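Local coordinates for ABC transporter binding protein AcbH (Actinoplanes, PDB 3OO8), which acts as the extracellular solute receptor of an ABC transporter, binding beta-D-galactopyranose as its exclusive preferred substrate, at residues 84-89 with 304-309; 145-150 with 250-255; 180-185 with 238-243; 199-204 with 222-227. The protein carries 2 engineered substitutions. One frame throughout, in Å; residues are numbered along the deposited sequence.

Contact 1. Residues 84-89 with 304-309; sequences SLATWF and ILPKKG
Ala86 and Ile304 pair where strand 85-89 runs antiparallel to strand 301-304, in a sheet whose strands follow in the order 60-64, 30-34, 85-89, 301-304, the one expected of the class 2 solute-binding-protein fold. The two side chains stand on the same face of the sheet, Ala86 CB resting 4.1 Å from Ile304 CG1. With CG1 lodged between its own backbone N and carbonyl carbon (chi1 59°), Ile304 turns both branches toward the foot of Trp88, whose CB lies 3.9 Å from Ile304 CD1. The indole then leads away from Ile304 and has Phe89 CE2 over the rim of one face. It also lies close to Gln71 and Arg93, two residues that bind beta-D-galactose.

Leu85 points to the other face, into the cover made by helix 312-322. There its CD2 meets Leu305 CG at 3.8 Å, the two side chains crossing obliquely. Pro306 packs beside the strand, its CD 3.9 Å from Leu85 CA, and opens a type I turn that brings Gly309 back beside Ser84. Two backbone bonds fix the register: Ala86 N donates to Ile304 O at 2.9 Å (N-H...O 161°), and Ile304 N returns a straighter bond of 2.9 Å to Ala86 O (168°).

Contact 2. Residues 145-150 with 250-255; sequences FYNKSV and KALENK
Leu252 and Phe145 supply the apolar part of this contact. The Leu252 side chain, with CG anti to the backbone N (chi1 175°), reaches from helix 245-253 to the end of strand 134-147 and divides its methyls there: CD2 sits 3.8 Å from Phe145 CB, while CD1 lies over the backbone at 4.2 Å from Tyr146 CA. The Phe145 ring itself turns off toward helix 264-270, where Val267 touches both it and Leu252, so one hydrophobic patch joins strand and two helices. Farther out, Val150 and Lys255 slide past each other in opposite directions, and Val150 CG2 packs on the extended lysine chain, 3.8 Å from Lys255 CD.

Polar groups gather round this patch. The amide end of Asn147 is directed at the carbonyl of Leu252, near the last turn of the helix. Lys255 NZ stops 3.7 Å from Ser149 OG without bonding it, and that hydroxyl is hydrogen-bonded to Asp278. A salt bridge lies within the helix: Lys250 NZ meets Glu253 OE1 at 2.7 Å on the syn side of the carboxylate, 30° out of its plane, and the second carboxylate oxygen is held by Asn275 and Ser272.

Backbone bonds finish the helix. Lys255 N donates to Leu252 O at 2.9 Å and Gln256 N to Ala251 O, with Lys255 at positive phi, which is the Schellman motif, here turning helix 245-253 toward strand 257-261, the antiparallel neighbour of strand 134-147.

Contact 3. Residues 180-185 with 238-243; sequences LAFADK and KGANGR. With SO4 (sulfate ion), chain C.
Arg243 reaches across to Phe182 and supplies the side-chain hydrogen bond of this contact. Its NH1 donates to Phe182 O at 2.9 Å, head-on to the carbonyl (C=O...N 178°) and in the guanidinium plane. NH1 and NH2 together also grip Lys238 O, within the arginine's own segment, and the bend at chi3 (-58°) turns the head so that its edge meets that oxygen. The remaining edge faces a sulfate, probably from the crystallisation liquor: NE bonds O3 of the sulfate at 2.9 Å and NH2 bonds its O2 at 2.8 Å.

Backbone bonds lie alongside. Asp184 N donates to Ala240 O at 2.8 Å from above the carbonyl plane, while Arg243 N reaches that oxygen from the opposite face. Lys185 N bonds Arg243 O at 3.0 Å, tying the residue after the 3-10 turn 240-242 to the 180-185 segment.

Apolar contacts fill in around these. Ala240 CB meets the Phe182 ring obliquely, 3.4 Å from Phe182 CD2, and Ala183 CB lies 3.8 Å from Arg243 CG.

The polar side chains of Asp184 and Asn241 run side by side, their planes 42° apart, and both touch helix 377-392; Asp184 OD1 is hydrogen-bonded to Ala190 N.

With a leucine in place of Arg243, Phe182 O and Lys238 O would probably lose the NH donors that hold them, and the 238-243 loop would be held less firmly. One guanidinium thus satisfies two carbonyls and still presents a flat, doubly donating edge, consistent with its capture of an anion.

Contact 4. Residues 199-204 with 222-227; sequences LRINGY and VTKVFD
The side-chain amide of Asn202 is the flat group of this contact, and the two arms of its head meet Lys224 and Val225. One arm is directed at the ammonium end of Lys224, the other at the CG2 methyl of Val225, so the amide lies against two adjacent residues of helix 220-232. Its CG stands anti to the carbonyl carbon (chi1 -59°), which directs the amide at that helix.

Ile201 provides the greasy half. Its CG2 lies 3.8 Å from Lys224 CE, and its CD1 slips in over the helix backbone, 4.0 Å from Val225 CA and 3.9 Å from Lys224 O. A bend at chi3 (-34°) turns the end of the Lys224 chain so that CE lies against Ile201 and NZ meets a water. That water accepts from Lys224 NZ at 3.1 Å and donates to Ile201 O at 3.3 Å, an oxygen that also takes a hydrogen bond from Asn288.

Shortening Asn202 to an alanine would take away the amide, and is likely to leave the end of Lys224 and the Val225 methyl without that neighbour.

Gly203, with positive phi, is the first residue to leave helical backbone angles and the N-cap residue of helix 204-212. The contact is plain helix packing, remote from the sugar-binding residues: helix 220-232 packs between the end of helix 191-201 and helix 396-413, within a class 2 solute-binding-protein fold.

How the contacts relate
Read from the N terminus, the four first segments come in the order of the contacts and their partners return in reverse, so the loops nest without crossing: contact 4 inside contact 3, contact 3 inside contact 2, and all inside contact 1. Contact 1 closes the outermost loop between strands 85-89 and 301-304. Contacts 2 and 3, about 5 Å apart at their nearest atoms, reach the same sheet at strands 134-147 and 178-181 and join it, respectively, to the C-terminal end of helix 245-253 and to the loop that precedes this helix. Contact 4 brings the end of helix 191-201 and Asn202 against helix 220-232. Contact 1 stands across the chain's centre from the others.

Contact 1. Residues 84-89 with 304-309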
loop_
_atom_site.group_PDB
_atom_site.type_symbol
_atom_site.label_atom_id
_atom_site.label_comp_id
_atom_site.label_asym_id
_atom_site.label_seq_id
_atom_site.Cartn_x
_atom_site.Cartn_y
_atom_site.Cartn_z
ATOM N N SER A 84 -22.936 10.550 5.488
ATOM C CA SER A 84 -23.554 9.784 4.406
ATOM C C SER A 84 -22.560 8.887 3.679
ATOM O O SER A 84 -22.915 7.828 3.123
ATOM C CB SER A 84 -24.130 10.759 3.363
ATOM O OG SER A 84 -25.075 11.662 3.939
ATOM N N LEU A 85 -21.345 9.417 3.588
ATOM C CA LEU A 85 -20.187 8.773 2.989
ATOM C C LEU A 85 -19.001 9.067 3.887
ATOM O O LEU A 85 -19.024 10.023 4.647
ATOM C CB LEU A 85 -19.877 9.415 1.617
ATOM C CG LEU A 85 -20.906 9.045 0.557
ATOM C CD1 LEU A 85 -20.623 9.682 -0.801
ATOM C CD2 LEU A 85 -20.951 7.505 0.410
ATOM N N ALA A 86 -17.968 8.236 3.798
ATOM C CA ALA A 86 -16.731 8.508 4.519
ATOM C C ALA A 86 -15.460 8.037 3.814
ATOM O O ALA A 86 -15.464 7.130 3.017
ATOM C CB ALA A 86 -16.814 7.901 5.952
ATOM N N THR A 87 -14.360 8.696 4.102
ATOM C CA THR A 87 -13.084 8.240 3.642
ATOM C C THR A 87 -12.613 6.994 4.378
ATOM O O THR A 87 -12.687 6.934 5.600
ATOM C CB THR A 87 -12.036 9.300 3.977
ATOM O OG1 THR A 87 -12.145 9.690 5.360
ATOM C CG2 THR A 87 -12.242 10.538 3.086
ATOM N N TRP A 88 -12.107 6.009 3.646
ATOM C CA TRP A 88 -11.489 4.869 4.318
ATOM C C TRP A 88 -10.455 4.264 3.365
ATOM O O TRP A 88 -9.944 4.948 2.488
ATOM C CB TRP A 88 -12.542 3.841 4.819
ATOM C CG TRP A 88 -11.947 2.912 5.849
ATOM C CD1 TRP A 88 -11.812 1.549 5.762
ATOM C CD2 TRP A 88 -11.355 3.295 7.097
ATOM N NE1 TRP A 88 -11.167 1.072 6.879
ATOM C CE2 TRP A 88 -10.867 2.115 7.709
ATOM C CE3 TRP A 88 -11.166 4.518 7.748
ATOM C CZ2 TRP A 88 -10.197 2.133 8.944
ATOM C CZ3 TRP A 88 -10.517 4.525 9.010
ATOM C CH2 TRP A 88 -10.045 3.338 9.569
ATOM N N PHE A 89 -10.160 2.977 3.496
ATOM C CA PHE A 89 -9.157 2.366 2.607
ATOM C C PHE A 89 -9.313 0.850 2.650
ATOM O O PHE A 89 -9.926 0.296 3.577
ATOM C CB PHE A 89 -7.751 2.782 3.071
ATOM C CG PHE A 89 -7.552 2.681 4.565
ATOM C CD1 PHE A 89 -7.196 1.470 5.178
ATOM C CD2 PHE A 89 -7.703 3.806 5.360
ATOM C CE1 PHE A 89 -6.995 1.395 6.554
ATOM C CE2 PHE A 89 -7.523 3.729 6.727
ATOM C CZ PHE A 89 -7.183 2.538 7.327
ATOM N N ILE A 304 -16.312 4.750 1.606
ATOM C CA ILE A 304 -17.326 3.793 2.039
ATOM C C ILE A 304 -18.643 4.510 2.332
ATOM O O ILE A 304 -18.701 5.739 2.500
ATOM C CB ILE A 304 -16.909 3.070 3.329
ATOM C CG1 ILE A 304 -16.663 4.098 4.456
ATOM C CG2 ILE A 304 -15.713 2.160 3.039
ATOM C CD1 ILE A 304 -16.262 3.490 5.818
ATOM N N LEU A 305 -19.705 3.708 2.403
ATOM C CA LEU A 305 -21.053 4.203 2.702
ATOM C C LEU A 305 -21.548 3.615 4.041
ATOM O O LEU A 305 -22.012 2.453 4.077
ATOM C CB LEU A 305 -21.984 3.771 1.568
ATOM C CG LEU A 305 -23.271 4.599 1.301
ATOM C CD1 LEU A 305 -23.909 4.203 -0.053
ATOM C CD2 LEU A 305 -24.282 4.495 2.468
ATOM N N PRO A 306 -21.450 4.386 5.132
ATOM C CA PRO A 306 -21.847 3.880 6.457
ATOM C C PRO A 306 -23.302 3.459 6.461
ATOM O O PRO A 306 -24.155 4.222 5.999
ATOM C CB PRO A 306 -21.641 5.089 7.362
ATOM C CG PRO A 306 -20.445 5.820 6.709
ATOM C CD PRO A 306 -20.815 5.711 5.238
ATOM N N LYS A 307 -23.573 2.232 6.902
ATOM C CA LYS A 307 -24.977 1.779 6.959
ATOM C C LYS A 307 -25.877 2.756 7.721
ATOM O O LYS A 307 -27.023 2.985 7.312
ATOM C CB LYS A 307 -25.111 0.372 7.564
ATOM C CG LYS A 307 -26.562 -0.137 7.537
ATOM C CD LYS A 307 -26.731 -1.528 8.121
ATOM C CE LYS A 307 -26.262 -2.631 7.180
ATOM N NZ LYS A 307 -26.329 -3.998 7.812
ATOM N N LYS A 308 -25.367 3.325 8.810
ATOM C CA LYS A 308 -26.125 4.251 9.663
ATOM C C LYS A 308 -26.134 5.676 9.127
ATOM O O LYS A 308 -26.759 6.579 9.710
ATOM C CB LYS A 308 -25.664 4.189 11.128
ATOM C CG LYS A 308 -25.894 2.856 11.818
ATOM C CD LYS A 308 -25.686 2.987 13.336
ATOM C CE LYS A 308 -26.922 3.602 13.994
ATOM N NZ LYS A 308 -26.699 4.079 15.393
ATOM N N GLY A 309 -25.455 5.890 7.999
ATOM C CA GLY A 309 -25.483 7.209 7.371
ATOM C C GLY A 309 -26.855 7.504 6.793
ATOM O O GLY A 309 -27.668 6.596 6.573
#

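Contact 2. Residues 145-150 with 250-255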
loop_
_atom_site.group_PDB
_atom_site.type_symbol
_atom_site.label_atom_id
_atom_site.label_comp_id
_atom_site.label_asym_id
_atom_site.label_seq_id
_atom_site.Cartn_x
_atom_site.Cartn_y
_atom_site.Cartn_z
ATOM N N PHE A 145 13.944 1.078 -5.957
ATOM C CA PHE A 145 14.402 2.305 -6.636
ATOM C C PHE A 145 15.891 2.245 -6.877
ATOM O O PHE A 145 16.583 1.549 -6.163
ATOM C CB PHE A 145 14.074 3.509 -5.751
ATOM C CG PHE A 145 12.607 3.781 -5.698
ATOM C CD1 PHE A 145 12.008 4.623 -6.639
ATOM C CD2 PHE A 145 11.844 3.225 -4.682
ATOM C CE1 PHE A 145 10.635 4.851 -6.642
ATOM C CE2 PHE A 145 10.443 3.452 -4.648
ATOM C CZ PHE A 145 9.850 4.272 -5.628
ATOM N N TYR A 146 16.310 2.906 -7.951
ATOM C CA TYR A 146 17.742 2.981 -8.305
ATOM C C TYR A 146 17.966 4.243 -9.121
ATOM O O TYR A 146 17.035 4.925 -9.511
ATOM C CB TYR A 146 18.141 1.763 -9.126
ATOM C CG TYR A 146 17.490 1.660 -10.485
ATOM C CD1 TYR A 146 18.161 2.061 -11.630
ATOM C CD2 TYR A 146 16.188 1.169 -10.622
ATOM C CE1 TYR A 146 17.566 1.956 -12.880
ATOM C CE2 TYR A 146 15.576 1.058 -11.868
ATOM C CZ TYR A 146 16.280 1.453 -13.003
ATOM O OH TYR A 146 15.721 1.350 -14.257
ATOM N N ASN A 147 19.239 4.587 -9.336
ATOM C CA ASN A 147 19.574 5.742 -10.177
ATOM C C ASN A 147 19.952 5.259 -11.594
ATOM O O ASN A 147 20.865 4.431 -11.758
ATOM C CB ASN A 147 20.806 6.425 -9.562
ATOM C CG ASN A 147 20.512 7.022 -8.209
ATOM O OD1 ASN A 147 21.146 6.682 -7.206
ATOM N ND2 ASN A 147 19.538 7.892 -8.166
ATOM N N LYS A 148 19.275 5.794 -12.604
ATOM C CA LYS A 148 19.482 5.349 -13.992
ATOM C C LYS A 148 20.915 5.567 -14.456
ATOM O O LYS A 148 21.515 4.681 -15.080
ATOM C CB LYS A 148 18.546 6.083 -14.934
ATOM C CG LYS A 148 17.106 5.594 -14.815
ATOM C CD LYS A 148 16.164 6.415 -15.695
ATOM C CE LYS A 148 15.987 7.804 -15.178
ATOM N NZ LYS A 148 14.874 8.490 -15.915
ATOM N N SER A 149 21.435 6.751 -14.147
ATOM C CA SER A 149 22.816 7.070 -14.522
ATOM C C SER A 149 23.851 6.074 -13.977
ATOM O O SER A 149 24.862 5.774 -14.644
ATOM C CB SER A 149 23.147 8.510 -14.113
ATOM O OG SER A 149 23.276 8.630 -12.703
ATOM N N VAL A 150 23.613 5.553 -12.771
ATOM C CA VAL A 150 24.523 4.587 -12.166
ATOM C C VAL A 150 24.435 3.237 -12.880
ATOM O O VAL A 150 25.450 2.623 -13.229
ATOM C CB VAL A 150 24.248 4.417 -10.651
ATOM C CG1 VAL A 150 25.069 3.265 -10.037
ATOM C CG2 VAL A 150 24.430 5.729 -9.893
ATOM N N LYS A 250 18.621 8.987 1.416
ATOM C CA LYS A 250 19.701 9.938 1.082
ATOM C C LYS A 250 20.931 9.170 0.618
ATOM O O LYS A 250 21.644 9.625 -0.278
ATOM C CB LYS A 250 20.027 10.876 2.250
ATOM C CG LYS A 250 19.137 12.128 2.342
ATOM C CD LYS A 250 19.132 12.996 1.048
ATOM C CE LYS A 250 18.196 14.224 1.160
ATOM N NZ LYS A 250 17.663 14.760 -0.168
ATOM N N ALA A 251 21.179 7.993 1.194
ATOM C CA ALA A 251 22.300 7.163 0.740
ATOM C C ALA A 251 22.149 6.766 -0.730
ATOM O O ALA A 251 23.123 6.796 -1.497
ATOM C CB ALA A 251 22.502 5.930 1.630
ATOM N N LEU A 252 20.929 6.377 -1.129
ATOM C CA LEU A 252 20.656 6.057 -2.522
ATOM C C LEU A 252 20.855 7.312 -3.389
ATOM O O LEU A 252 21.558 7.270 -4.406
ATOM C CB LEU A 252 19.201 5.556 -2.681
ATOM C CG LEU A 252 18.791 5.313 -4.140
ATOM C CD1 LEU A 252 19.584 4.129 -4.714
ATOM C CD2 LEU A 252 17.259 5.061 -4.245
ATOM N N GLU A 253 20.272 8.430 -2.953
ATOM C CA GLU A 253 20.338 9.679 -3.696
ATOM C C GLU A 253 21.780 10.155 -3.892
ATOM O O GLU A 253 22.131 10.681 -4.959
ATOM C CB GLU A 253 19.525 10.763 -3.006
ATOM C CG GLU A 253 19.319 11.979 -3.875
ATOM C CD GLU A 253 18.512 13.096 -3.234
ATOM O OE1 GLU A 253 17.954 12.959 -2.119
ATOM O OE2 GLU A 253 18.404 14.132 -3.897
ATOM N N ASN A 254 22.587 9.959 -2.859
ATOM C CA ASN A 254 24.010 10.369 -2.872
ATOM C C ASN A 254 24.896 9.322 -3.548
ATOM O O ASN A 254 26.125 9.417 -3.532
ATOM C CB ASN A 254 24.491 10.661 -1.440
ATOM C CG ASN A 254 23.983 11.996 -0.906
ATOM O OD1 ASN A 254 23.741 12.928 -1.670
ATOM N ND2 ASN A 254 23.821 12.095 0.406
ATOM N N LYS A 255 24.261 8.311 -4.142
ATOM C CA LYS A 255 24.959 7.239 -4.835
ATOM C C LYS A 255 25.883 6.363 -3.975
ATOM O O LYS A 255 26.806 5.733 -4.478
ATOM C CB LYS A 255 25.624 7.738 -6.119
ATOM C CG LYS A 255 24.720 8.522 -7.040
ATOM C CD LYS A 255 25.516 8.965 -8.250
ATOM C CE LYS A 255 24.734 9.945 -9.088
ATOM N NZ LYS A 255 25.530 10.323 -10.289
#

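Contact 3. Residues 180-185 with 238-243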
loop_
_atom_site.group_PDB
_atom_site.type_symbol
_atom_site.label_atom_id
_atom_site.label_comp_id
_atom_site.label_asym_id
_atom_site.label_seq_id
_atom_site.Cartn_x
_atom_site.Cartn_y
_atom_site.Cartn_z
ATOM N N LEU A 180 21.661 -2.650 -1.120
ATOM C CA LEU A 180 20.365 -2.150 -0.734
ATOM C C LEU A 180 20.458 -1.238 0.481
ATOM O O LEU A 180 20.764 -1.672 1.591
ATOM C CB LEU A 180 19.422 -3.329 -0.449
ATOM C CG LEU A 180 19.003 -4.188 -1.646
ATOM C CD1 LEU A 180 18.766 -5.616 -1.190
ATOM C CD2 LEU A 180 17.735 -3.574 -2.293
ATOM N N ALA A 181 20.217 0.045 0.268
ATOM C CA ALA A 181 20.034 0.951 1.397
ATOM C C ALA A 181 18.874 0.382 2.216
ATOM O O ALA A 181 17.853 -0.039 1.664
ATOM C CB ALA A 181 19.703 2.348 0.909
ATOM N N PHE A 182 19.033 0.372 3.533
ATOM C CA PHE A 182 18.059 -0.284 4.389
ATOM C C PHE A 182 17.997 0.406 5.754
ATOM O O PHE A 182 19.033 0.713 6.354
ATOM C CB PHE A 182 18.419 -1.762 4.519
ATOM C CG PHE A 182 17.346 -2.603 5.172
ATOM C CD1 PHE A 182 16.052 -2.595 4.679
ATOM C CD2 PHE A 182 17.656 -3.405 6.269
ATOM C CE1 PHE A 182 15.088 -3.357 5.275
ATOM C CE2 PHE A 182 16.682 -4.186 6.890
ATOM C CZ PHE A 182 15.389 -4.154 6.377
ATOM N N ALA A 183 16.783 0.589 6.249
ATOM C CA ALA A 183 16.525 1.325 7.481
ATOM C C ALA A 183 15.290 0.763 8.170
ATOM O O ALA A 183 14.315 0.359 7.511
ATOM C CB ALA A 183 16.319 2.791 7.157
ATOM N N ASP A 184 15.335 0.702 9.502
ATOM C CA ASP A 184 14.173 0.206 10.235
ATOM C C ASP A 184 14.001 0.805 11.634
ATOM O O ASP A 184 13.246 0.286 12.444
ATOM C CB ASP A 184 14.212 -1.307 10.346
ATOM C CG ASP A 184 12.835 -1.905 10.613
ATOM O OD1 ASP A 184 11.838 -1.394 10.047
ATOM O OD2 ASP A 184 12.761 -2.910 11.366
ATOM N N LYS A 185 14.712 1.889 11.919
ATOM C CA LYS A 185 14.454 2.562 13.181
ATOM C C LYS A 185 12.974 2.937 13.328
ATOM O O LYS A 185 12.437 2.937 14.435
ATOM C CB LYS A 185 15.357 3.790 13.311
ATOM C CG LYS A 185 15.282 4.451 14.702
ATOM C CD LYS A 185 16.398 5.487 14.853
ATOM C CE LYS A 185 16.603 5.875 16.318
ATOM N NZ LYS A 185 15.447 6.658 16.824
ATOM N N LYS A 238 24.182 -2.220 6.682
ATOM C CA LYS A 238 24.356 -2.493 8.112
ATOM C C LYS A 238 23.843 -1.358 8.994
ATOM O O LYS A 238 23.627 -0.248 8.532
ATOM C CB LYS A 238 25.834 -2.796 8.416
ATOM C CG LYS A 238 26.273 -4.147 7.821
ATOM C CD LYS A 238 27.745 -4.509 8.114
ATOM C CE LYS A 238 28.007 -4.673 9.611
ATOM N NZ LYS A 238 29.462 -4.839 9.893
ATOM N N GLY A 239 23.610 -1.647 10.274
ATOM C CA GLY A 239 23.116 -0.621 11.178
ATOM C C GLY A 239 21.699 -0.161 10.883
ATOM O O GLY A 239 21.314 0.972 11.202
ATOM N N ALA A 240 20.907 -1.052 10.283
ATOM C CA ALA A 240 19.558 -0.677 9.870
ATOM C C ALA A 240 18.603 -0.276 10.993
ATOM O O ALA A 240 17.808 0.647 10.815
ATOM C CB ALA A 240 18.930 -1.777 8.994
ATOM N N ASN A 241 18.665 -0.976 12.129
ATOM C CA ASN A 241 17.751 -0.693 13.227
ATOM C C ASN A 241 17.952 0.684 13.842
ATOM O O ASN A 241 17.067 1.189 14.511
ATOM C CB ASN A 241 17.745 -1.797 14.297
ATOM C CG ASN A 241 16.967 -3.043 13.853
ATOM O OD1 ASN A 241 17.226 -4.162 14.320
ATOM N ND2 ASN A 241 16.025 -2.853 12.928
ATOM N N GLY A 242 19.118 1.279 13.595
ATOM C CA GLY A 242 19.406 2.618 14.083
ATOM C C GLY A 242 19.212 3.716 13.045
ATOM O O GLY A 242 19.415 4.896 13.338
ATOM N N ARG A 243 18.756 3.339 11.847
ATOM C CA ARG A 243 18.682 4.275 10.717
ATOM C C ARG A 243 17.258 4.682 10.359
ATOM O O ARG A 243 16.361 3.824 10.307
ATOM C CB ARG A 243 19.367 3.653 9.479
ATOM C CG ARG A 243 19.464 4.587 8.243
ATOM C CD ARG A 243 20.347 4.059 7.102
ATOM N NE ARG A 243 21.702 3.819 7.603
ATOM C CZ ARG A 243 22.201 2.622 7.906
ATOM N NH1 ARG A 243 21.493 1.511 7.701
ATOM N NH2 ARG A 243 23.441 2.528 8.407
HETATM S S SO4 C . 24.276 6.275 8.531
HETATM O O1 SO4 C . 24.429 7.391 9.456
HETATM O O2 SO4 C . 24.334 5.021 9.272
HETATM O O3 SO4 C . 22.980 6.421 7.877
HETATM O O4 SO4 C . 25.349 6.256 7.540
#

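Contact 4. Residues 199-204 with 222-227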
loop_
_atom_site.group_PDB
_atom_site.type_symbol
_atom_site.label_atom_id
_atom_site.label_comp_id
_atom_site.label_asym_id
_atom_site.label_seq_id
_atom_site.Cartn_x
_atom_site.Cartn_y
_atom_site.Cartn_z
ATOM N N LEU A 199 4.723 -12.620 -0.614
ATOM C CA LEU A 199 3.967 -12.591 -1.895
ATOM C C LEU A 199 4.706 -13.313 -3.019
ATOM O O LEU A 199 4.075 -13.865 -3.901
ATOM C CB LEU A 199 3.750 -11.145 -2.348
ATOM C CG LEU A 199 2.810 -10.317 -1.470
ATOM C CD1 LEU A 199 2.810 -8.845 -1.839
ATOM C CD2 LEU A 199 1.384 -10.879 -1.561
ATOM N N ARG A 200 6.039 -13.238 -3.012
ATOM C CA ARG A 200 6.844 -13.867 -4.070
ATOM C C ARG A 200 7.083 -15.359 -3.843
ATOM O O ARG A 200 7.225 -16.079 -4.825
ATOM C CB ARG A 200 8.214 -13.182 -4.131
ATOM C CG ARG A 200 8.092 -11.778 -4.700
ATOM C CD ARG A 200 7.997 -11.771 -6.239
ATOM N NE ARG A 200 8.094 -10.406 -6.774
ATOM C CZ ARG A 200 7.078 -9.554 -6.855
ATOM N NH1 ARG A 200 5.845 -9.911 -6.486
ATOM N NH2 ARG A 200 7.290 -8.343 -7.328
ATOM N N ILE A 201 7.160 -15.799 -2.583
ATOM C CA ILE A 201 7.421 -17.225 -2.246
ATOM C C ILE A 201 6.116 -18.018 -2.123
ATOM O O ILE A 201 5.973 -19.089 -2.740
ATOM C CB ILE A 201 8.202 -17.330 -0.931
ATOM C CG1 ILE A 201 9.567 -16.699 -1.163
ATOM C CG2 ILE A 201 8.435 -18.801 -0.510
ATOM C CD1 ILE A 201 10.346 -16.428 0.127
ATOM N N ASN A 202 5.187 -17.466 -1.329
ATOM C CA ASN A 202 3.935 -18.141 -0.968
ATOM C C ASN A 202 2.676 -17.675 -1.694
ATOM O O ASN A 202 1.675 -18.407 -1.751
ATOM C CB ASN A 202 3.725 -18.090 0.550
ATOM C CG ASN A 202 4.872 -18.741 1.313
ATOM O OD1 ASN A 202 5.497 -18.114 2.189
ATOM N ND2 ASN A 202 5.205 -19.965 0.936
ATOM N N GLY A 203 2.701 -16.451 -2.227
ATOM C CA GLY A 203 1.599 -15.951 -3.009
ATOM C C GLY A 203 0.615 -15.123 -2.197
ATOM O O GLY A 203 0.703 -15.041 -0.969
ATOM N N TYR A 204 -0.330 -14.506 -2.911
ATOM C CA TYR A 204 -1.257 -13.530 -2.318
ATOM C C TYR A 204 -2.262 -14.189 -1.376
ATOM O O TYR A 204 -2.506 -13.711 -0.261
ATOM C CB TYR A 204 -2.030 -12.807 -3.427
ATOM C CG TYR A 204 -3.029 -11.790 -2.921
ATOM C CD1 TYR A 204 -2.647 -10.493 -2.623
ATOM C CD2 TYR A 204 -4.370 -12.115 -2.810
ATOM C CE1 TYR A 204 -3.569 -9.559 -2.166
ATOM C CE2 TYR A 204 -5.294 -11.178 -2.351
ATOM C CZ TYR A 204 -4.888 -9.912 -2.049
ATOM O OH TYR A 204 -5.819 -9.002 -1.595
ATOM N N VAL A 222 6.237 -19.391 6.506
ATOM C CA VAL A 222 6.828 -18.253 7.196
ATOM C C VAL A 222 8.310 -18.486 7.429
ATOM O O VAL A 222 9.128 -17.567 7.318
ATOM C CB VAL A 222 6.076 -17.917 8.500
ATOM C CG1 VAL A 222 6.778 -16.818 9.245
ATOM C CG2 VAL A 222 4.682 -17.454 8.159
ATOM N N THR A 223 8.665 -19.720 7.769
ATOM C CA THR A 223 10.073 -20.063 7.913
ATOM C C THR A 223 10.786 -19.809 6.597
ATOM O O THR A 223 11.893 -19.268 6.593
ATOM C CB THR A 223 10.268 -21.555 8.282
ATOM O OG1 THR A 223 9.362 -21.903 9.345
ATOM C CG2 THR A 223 11.718 -21.772 8.758
ATOM N N LYS A 224 10.143 -20.150 5.499
ATOM C CA LYS A 224 10.745 -19.973 4.176
ATOM C C LYS A 224 10.963 -18.516 3.835
ATOM O O LYS A 224 11.964 -18.176 3.180
ATOM C CB LYS A 224 9.913 -20.643 3.105
ATOM C CG LYS A 224 9.984 -22.162 3.086
ATOM C CD LYS A 224 9.128 -22.652 1.949
ATOM C CE LYS A 224 7.935 -21.717 1.814
ATOM N NZ LYS A 224 6.776 -22.307 1.141
ATOM N N VAL A 225 10.025 -17.659 4.242
ATOM C CA VAL A 225 10.230 -16.207 4.104
ATOM C C VAL A 225 11.488 -15.726 4.809
ATOM O O VAL A 225 12.322 -15.033 4.223
ATOM C CB VAL A 225 9.006 -15.386 4.567
ATOM C CG1 VAL A 225 9.359 -13.879 4.658
ATOM C CG2 VAL A 225 7.832 -15.620 3.643
ATOM N N PHE A 226 11.639 -16.119 6.063
ATOM C CA PHE A 226 12.783 -15.662 6.840
ATOM C C PHE A 226 14.100 -16.279 6.366
ATOM O O PHE A 226 15.171 -15.630 6.421
ATOM C CB PHE A 226 12.519 -15.832 8.347
ATOM C CG PHE A 226 11.603 -14.760 8.945
ATOM C CD1 PHE A 226 12.042 -13.451 9.120
ATOM C CD2 PHE A 226 10.310 -15.087 9.356
ATOM C CE1 PHE A 226 11.202 -12.477 9.668
ATOM C CE2 PHE A 226 9.476 -14.124 9.927
ATOM C CZ PHE A 226 9.908 -12.830 10.074
ATOM N N ASP A 227 14.031 -17.523 5.908
ATOM C CA ASP A 227 15.193 -18.201 5.312
ATOM C C ASP A 227 15.655 -17.444 4.075
ATOM O O ASP A 227 16.853 -17.216 3.905
ATOM C CB ASP A 227 14.918 -19.679 5.022
ATOM C CG ASP A 227 14.896 -20.524 6.292
ATOM O OD1 ASP A 227 15.454 -20.106 7.318
ATOM O OD2 ASP A 227 14.326 -21.635 6.256
HETATM O O HOH W 1 5.197 -22.034 -1.498
#